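Local coordinates for protein tropomodulin (Caenorhabditis elegans, PDB 1PGV) that probably caps actin filaments at their pointed ends, blocking elongation and depolymerization, and is seen here as its C-terminal leucine-rich-repeat-like domain, at residues V29-C32 with I33-R37; E146-M149 with M150-E154; S176-L179 with E180-Y183. All coordinates share one frame; numbering follows the deposited sequence.

Contact 1: V29-C32 with I33-R37; sequences VESC and INRLR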
# COMPACT_ATOMS: atom_id res chain seq x y z
N VAL A 29 -3.24 11.67 15.39
CA VAL A 29 -2.40 10.47 15.38
C VAL A 29 -2.54 9.66 16.66
O VAL A 29 -2.70 8.44 16.62
CB VAL A 29 -0.91 10.82 15.19
CG1 VAL A 29 -0.06 9.56 15.22
CG2 VAL A 29 -0.72 11.56 13.87
N GLU A 30 -2.47 10.34 17.80
CA GLU A 30 -2.58 9.68 19.09
C GLU A 30 -3.89 8.92 19.24
O GLU A 30 -3.91 7.77 19.68
CB GLU A 30 -2.44 10.71 20.21
CG GLU A 30 -1.81 10.18 21.48
CD GLU A 30 -0.45 9.55 21.22
OE1 GLU A 30 0.36 10.15 20.48
OE2 GLU A 30 -0.19 8.45 21.77
N SER A 31 -5.00 9.56 18.87
CA SER A 31 -6.31 8.93 18.96
C SER A 31 -6.39 7.73 18.02
O SER A 31 -6.90 6.67 18.40
CB SER A 31 -7.41 9.93 18.62
OG SER A 31 -8.68 9.32 18.71
N CYS A 32 -5.87 7.89 16.81
CA CYS A 32 -5.89 6.81 15.83
C CYS A 32 -5.14 5.60 16.37
O CYS A 32 -5.59 4.46 16.23
CB CYS A 32 -5.25 7.28 14.51
SG CYS A 32 -6.27 8.41 13.54
N ILE A 33 -3.98 5.84 16.98
CA ILE A 33 -3.19 4.76 17.55
C ILE A 33 -4.01 3.97 18.56
O ILE A 33 -4.12 2.75 18.47
CB ILE A 33 -1.92 5.30 18.25
CG1 ILE A 33 -0.93 5.81 17.19
CG2 ILE A 33 -1.28 4.21 19.10
CD1 ILE A 33 0.31 6.46 17.77
N ASN A 34 -4.60 4.68 19.52
CA ASN A 34 -5.41 4.03 20.54
C ASN A 34 -6.60 3.28 19.96
O ASN A 34 -6.89 2.16 20.35
CB ASN A 34 -5.90 5.05 21.58
CG ASN A 34 -4.78 5.57 22.46
OD1 ASN A 34 -4.00 4.80 23.01
ND2 ASN A 34 -4.70 6.89 22.59
N ARG A 35 -7.30 3.91 19.01
CA ARG A 35 -8.47 3.29 18.40
C ARG A 35 -8.13 2.06 17.57
O ARG A 35 -8.81 1.04 17.65
CB ARG A 35 -9.22 4.31 17.55
CG ARG A 35 -9.86 5.43 18.37
CD ARG A 35 -10.59 6.42 17.49
NE ARG A 35 -11.75 5.81 16.83
CZ ARG A 35 -12.43 6.38 15.84
NH1 ARG A 35 -12.07 7.58 15.41
NH2 ARG A 35 -13.46 5.76 15.29
N LEU A 36 -7.07 2.14 16.77
CA LEU A 36 -6.66 1.01 15.94
C LEU A 36 -6.26 -0.18 16.81
O LEU A 36 -6.60 -1.33 16.51
CB LEU A 36 -5.51 1.41 15.02
CG LEU A 36 -5.89 2.33 13.85
CD1 LEU A 36 -4.65 2.85 13.17
CD2 LEU A 36 -6.77 1.57 12.87
N ARG A 37 -5.54 0.09 17.90
CA ARG A 37 -5.11 -0.97 18.80
C ARG A 37 -6.30 -1.72 19.40
O ARG A 37 -6.24 -2.93 19.60
CB ARG A 37 -4.27 -0.39 19.95
CG ARG A 37 -2.88 0.06 19.54
CD ARG A 37 -2.13 0.62 20.74
NE ARG A 37 -0.76 0.99 20.40
CZ ARG A 37 0.02 1.75 21.17
NH1 ARG A 37 -0.45 2.22 22.32
NH2 ARG A 37 1.25 2.04 20.79
O HOH W 1 -9.75 9.24 16.15
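Ser31 and Arg35, one helical turn apart, reach for each other along the outer side of helix 29-37. The Ser31 hydroxyl lies alongside the aliphatic part of Arg35, with OG 3.7 Å from Arg35 CD, and a water bridges their polar ends. That water sits 2.8 Å from Ser31 OG and accepts from Arg35 NH1 at 2.9 Å, in the plane of the guanidinium at its edge. The bend of Arg35 at CG-CD (chi3 65°) turns the group to where the water can join it to the serine, while NE is held by a salt bridge to Asp40. With an alanine in place of Arg35, the bridging water would probably lose its link to the guanidinium and Asp40 its charged mate.

Round the helix, Val29 and Ile33 cross obliquely, and the branch ends do the touching, Val29 CG1 to Ile33 CD1 at 4.0 Å. Val29 CG1 stands anti to the backbone N (chi1 178°), which carries that methyl to the isoleucine tip. Ile33 CG1 meanwhile lies close over Val29 O, the acceptor for Ile33 N at 2.9 Å. Farther along, Ile33 CG2 sits over the centre of one face of the Arg37 guanidinium, 3.4 Å above its plane. Ile33 also packs on Arg58 and Ser61 of helix 56-66, and Cys32 and Leu36 meet Val46 of strand 45-47.

Main-chain bonds from Asn34 to Glu30 O, Arg35 to Ser31 O and Leu36 to Cys32 O complete the turns. Apolar groups thus pack on helix 56-66 and strand 45-47, and the salt bridge from Glu30 to Arg58 adds a charged tie to that same helix, whereas Arg35 with Asp40 probably secures the chain leaving helix 29-37.

Contact 2: E146-M149 with M150-E154; sequences EMDM and MMAIE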
# COMPACT_ATOMS: atom_id res chain seq x y z
N GLU A 146 11.59 -3.85 -11.06
CA GLU A 146 10.48 -3.84 -12.00
C GLU A 146 10.01 -5.25 -12.36
O GLU A 146 8.81 -5.51 -12.48
CB GLU A 146 10.85 -3.05 -13.26
CG GLU A 146 11.00 -1.56 -12.99
CD GLU A 146 10.83 -0.73 -14.24
OE1 GLU A 146 10.29 -1.26 -15.23
OE2 GLU A 146 11.20 0.46 -14.23
N MET A 147 10.96 -6.18 -12.51
CA MET A 147 10.61 -7.55 -12.84
C MET A 147 9.88 -8.22 -11.67
O MET A 147 8.97 -9.02 -11.87
CB MET A 147 11.87 -8.34 -13.21
CG MET A 147 12.65 -7.68 -14.33
SD MET A 147 11.75 -7.61 -15.88
CE MET A 147 13.10 -7.48 -17.06
N ASP A 148 10.29 -7.87 -10.46
CA ASP A 148 9.69 -8.40 -9.24
C ASP A 148 8.24 -7.92 -9.20
O ASP A 148 7.29 -8.71 -9.11
CB ASP A 148 10.44 -7.84 -8.03
CG ASP A 148 9.92 -8.37 -6.70
OD1 ASP A 148 8.70 -8.65 -6.59
OD2 ASP A 148 10.72 -8.48 -5.76
N MET A 149 8.08 -6.60 -9.28
CA MET A 149 6.76 -5.96 -9.23
C MET A 149 5.78 -6.43 -10.30
O MET A 149 4.60 -6.67 -10.01
CB MET A 149 6.91 -4.45 -9.34
CG MET A 149 7.61 -3.80 -8.17
SD MET A 149 7.60 -2.02 -8.34
CE MET A 149 7.90 -1.53 -6.64
N MET A 150 6.25 -6.54 -11.54
CA MET A 150 5.35 -6.96 -12.60
C MET A 150 4.83 -8.37 -12.38
O MET A 150 3.67 -8.66 -12.69
CB MET A 150 6.02 -6.84 -13.97
CG MET A 150 7.17 -7.79 -14.22
SD MET A 150 7.71 -7.65 -15.95
CE MET A 150 8.32 -9.32 -16.23
N MET A 151 5.66 -9.25 -11.84
CA MET A 151 5.21 -10.62 -11.60
C MET A 151 4.28 -10.69 -10.39
O MET A 151 3.31 -11.46 -10.39
CB MET A 151 6.40 -11.55 -11.39
CG MET A 151 7.29 -11.67 -12.63
SD MET A 151 6.34 -11.99 -14.14
CE MET A 151 5.96 -13.70 -13.93
N ALA A 152 4.57 -9.89 -9.37
CA ALA A 152 3.75 -9.86 -8.16
C ALA A 152 2.36 -9.35 -8.50
O ALA A 152 1.35 -9.90 -8.06
CB ALA A 152 4.38 -8.96 -7.11
N ILE A 153 2.32 -8.27 -9.28
CA ILE A 153 1.06 -7.66 -9.68
C ILE A 153 0.25 -8.62 -10.56
O ILE A 153 -0.96 -8.76 -10.40
CB ILE A 153 1.32 -6.35 -10.44
CG1 ILE A 153 1.91 -5.31 -9.48
CG2 ILE A 153 0.03 -5.84 -11.07
CD1 ILE A 153 2.42 -4.05 -10.16
N GLU A 154 0.93 -9.28 -11.49
CA GLU A 154 0.26 -10.20 -12.39
C GLU A 154 -0.42 -11.33 -11.62
O GLU A 154 -1.44 -11.86 -12.06
CB GLU A 154 1.28 -10.76 -13.39
CG GLU A 154 0.70 -11.54 -14.54
CD GLU A 154 1.74 -11.83 -15.60
OE1 GLU A 154 1.96 -10.97 -16.48
OE2 GLU A 154 2.33 -12.93 -15.55
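Met147 and Met150 lie side by side and point the same way, thioether against thioether. Met147 SD is 3.8 Å from the terminal methyl CE of Met150 and 4.0 Å from its sulfur, an apolar, van der Waals touch. Met150 gets there by taking the crowded position, its CG between the backbone N and the carbonyl carbon (chi1 67°), and running extended from CG onward; Met147 instead folds at its second torsion. The price is a close approach to the main chain: Met150 CG lies 3.2 Å from Met147 O.

Beneath the sulfurs runs the helix backbone. Met150 N donates to Glu146 O at 2.9 Å, Ala152 N to Asp148 O at 3.0 Å and Ile153 N to Met149 O at 2.9 Å. The turn at Met151 is slacker, its N giving weak bonds to both Met147 O and Asp148 O. Ile153 also rests its CG1 against Met149 O.

Outside this shell, Met150 packs on Glu170 and Arg174 of helix 169-190. On the side toward helix 112-121, Met149 touches Leu115 and Leu119, and Asp148 forms a salt bridge with Arg120, the residue that Ala152 also contacts. Glu146 turns its carboxylate to the backbone N-H groups of Ala167 and Ser168, which hold both of its oxygens.

Helix 143-155 is the crossover helix of a beta-alpha-beta unit, with a neighbouring helix on each flank. Met149 toward helix 112-121 and Met150 toward helix 169-190 bring flexible, polarisable surface to that packing, while the buried Glu146 spends its carboxylate on main-chain donors, which probably offsets the cost of burying it and pins the loop that precedes the last helix.

Contact 3: S176-L179 with E180-Y183; sequences SEAL and ERNY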
# COMPACT_ATOMS: atom_id res chain seq x y z
N SER A 176 -0.42 -3.31 -16.88
CA SER A 176 -1.66 -2.77 -17.43
C SER A 176 -2.66 -3.89 -17.71
O SER A 176 -3.84 -3.79 -17.35
CB SER A 176 -1.38 -1.99 -18.72
OG SER A 176 -0.85 -2.84 -19.72
N GLU A 177 -2.20 -4.97 -18.34
CA GLU A 177 -3.07 -6.10 -18.64
C GLU A 177 -3.66 -6.72 -17.39
O GLU A 177 -4.85 -7.05 -17.34
CB GLU A 177 -2.31 -7.16 -19.43
CG GLU A 177 -2.02 -6.75 -20.86
CD GLU A 177 -3.29 -6.52 -21.65
OE1 GLU A 177 -4.08 -7.48 -21.78
OE2 GLU A 177 -3.49 -5.39 -22.13
N ALA A 178 -2.83 -6.90 -16.37
CA ALA A 178 -3.28 -7.48 -15.12
C ALA A 178 -4.32 -6.60 -14.43
O ALA A 178 -5.33 -7.10 -13.93
CB ALA A 178 -2.10 -7.70 -14.18
N LEU A 179 -4.08 -5.30 -14.40
CA LEU A 179 -5.01 -4.38 -13.75
C LEU A 179 -6.35 -4.37 -14.49
O LEU A 179 -7.41 -4.34 -13.86
CB LEU A 179 -4.43 -2.98 -13.67
CG LEU A 179 -3.16 -2.87 -12.81
CD1 LEU A 179 -2.76 -1.41 -12.66
CD2 LEU A 179 -3.40 -3.48 -11.44
N GLU A 180 -6.29 -4.39 -15.81
CA GLU A 180 -7.51 -4.40 -16.62
C GLU A 180 -8.26 -5.71 -16.39
O GLU A 180 -9.49 -5.73 -16.28
CB GLU A 180 -7.18 -4.24 -18.10
CG GLU A 180 -7.00 -2.79 -18.52
CD GLU A 180 -8.24 -1.95 -18.23
OE1 GLU A 180 -9.32 -2.32 -18.73
OE2 GLU A 180 -8.13 -0.94 -17.52
N ARG A 181 -7.52 -6.81 -16.32
CA ARG A 181 -8.10 -8.12 -16.07
C ARG A 181 -8.84 -8.09 -14.73
O ARG A 181 -9.96 -8.59 -14.61
CB ARG A 181 -6.98 -9.18 -16.02
CG ARG A 181 -7.38 -10.55 -15.52
CD ARG A 181 -6.13 -11.31 -15.04
NE ARG A 181 -5.62 -10.75 -13.79
CZ ARG A 181 -4.40 -10.96 -13.31
NH1 ARG A 181 -3.52 -11.71 -13.97
NH2 ARG A 181 -4.05 -10.41 -12.15
N ASN A 182 -8.20 -7.50 -13.72
CA ASN A 182 -8.82 -7.41 -12.40
C ASN A 182 -10.05 -6.50 -12.41
O ASN A 182 -11.04 -6.79 -11.74
CB ASN A 182 -7.80 -6.89 -11.37
CG ASN A 182 -6.66 -7.87 -11.13
OD1 ASN A 182 -6.74 -9.02 -11.55
ND2 ASN A 182 -5.62 -7.42 -10.44
N TYR A 183 -9.99 -5.43 -13.18
CA TYR A 183 -11.13 -4.52 -13.26
C TYR A 183 -12.31 -5.26 -13.88
O TYR A 183 -13.46 -5.11 -13.45
CB TYR A 183 -10.77 -3.29 -14.09
CG TYR A 183 -11.91 -2.31 -14.28
CD1 TYR A 183 -12.83 -2.47 -15.31
CD2 TYR A 183 -12.07 -1.24 -13.41
CE1 TYR A 183 -13.89 -1.57 -15.48
CE2 TYR A 183 -13.12 -0.33 -13.57
CZ TYR A 183 -14.02 -0.50 -14.61
OH TYR A 183 -15.05 0.40 -14.77
O HOH W 2 -4.65 -1.19 -17.22
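The guanidinium of Arg181 lies with one face against Ala178, whose CA is 4.1 Å above the plane over its centre, and whose CB is 3.9 Å from Arg181 NH2. At the edge, in the guanidinium plane, sits the amide oxygen of Asn182. Arg181 grips Asn182 OD1 side-on, with Arg181 NE at 3.0 Å and Arg181 NH2 at 3.1 Å, and both come from the same face of the amide, the NE well above its plane. Arg181 CG stands anti to the backbone N (chi1 169°), and the bend at chi3 then folds the group back over the alanine.

The same amide leans over Ala178 O, with Asn182 CG 3.2 Å from it. Its ND2 donates to the main-chain oxygens of Leu159 and Asn156, and Arg181 NH1 goes on to Glu154 O. Asn182 therefore uses both ends of its amide, which should fix its rotation.

On another side, a water donates to Ser176 O at 2.7 Å and weakly to Glu180 OE2. The main-chain bonds between residues four apart hold the turns, Arg181 N to Glu177 O among them.

Here the long C-terminal helix 169-190 meets the end of helix 143-155 and the loop after it. Side-chain donors that take up a carbonyl near the end of helix 143-155 and those of the loop after it are consistent with a helix that closes the leucine-rich-repeat-like solenoid of this C-terminal domain of tropomodulin.

From the N terminus, the chain makes contact 1 within the first helix, contact 2 within helix 143-155 and contact 3 within the last helix, 169-190. Each joins adjacent turns of one helix, so none closes a loop; they follow in series and neither nest nor cross. Contact 1 lies at the end of the solenoid beside strand 45-47, on the opposite side of the chain's centre from the other two, its centre about 33 Å from that of contact 2 and about 35 Å from that of contact 3. Contacts 2 and 3 touch, Glu154 CA packing 3.9 Å from Ala178 CB, which ties the helix leading into strand 161-163 to the helix that follows it.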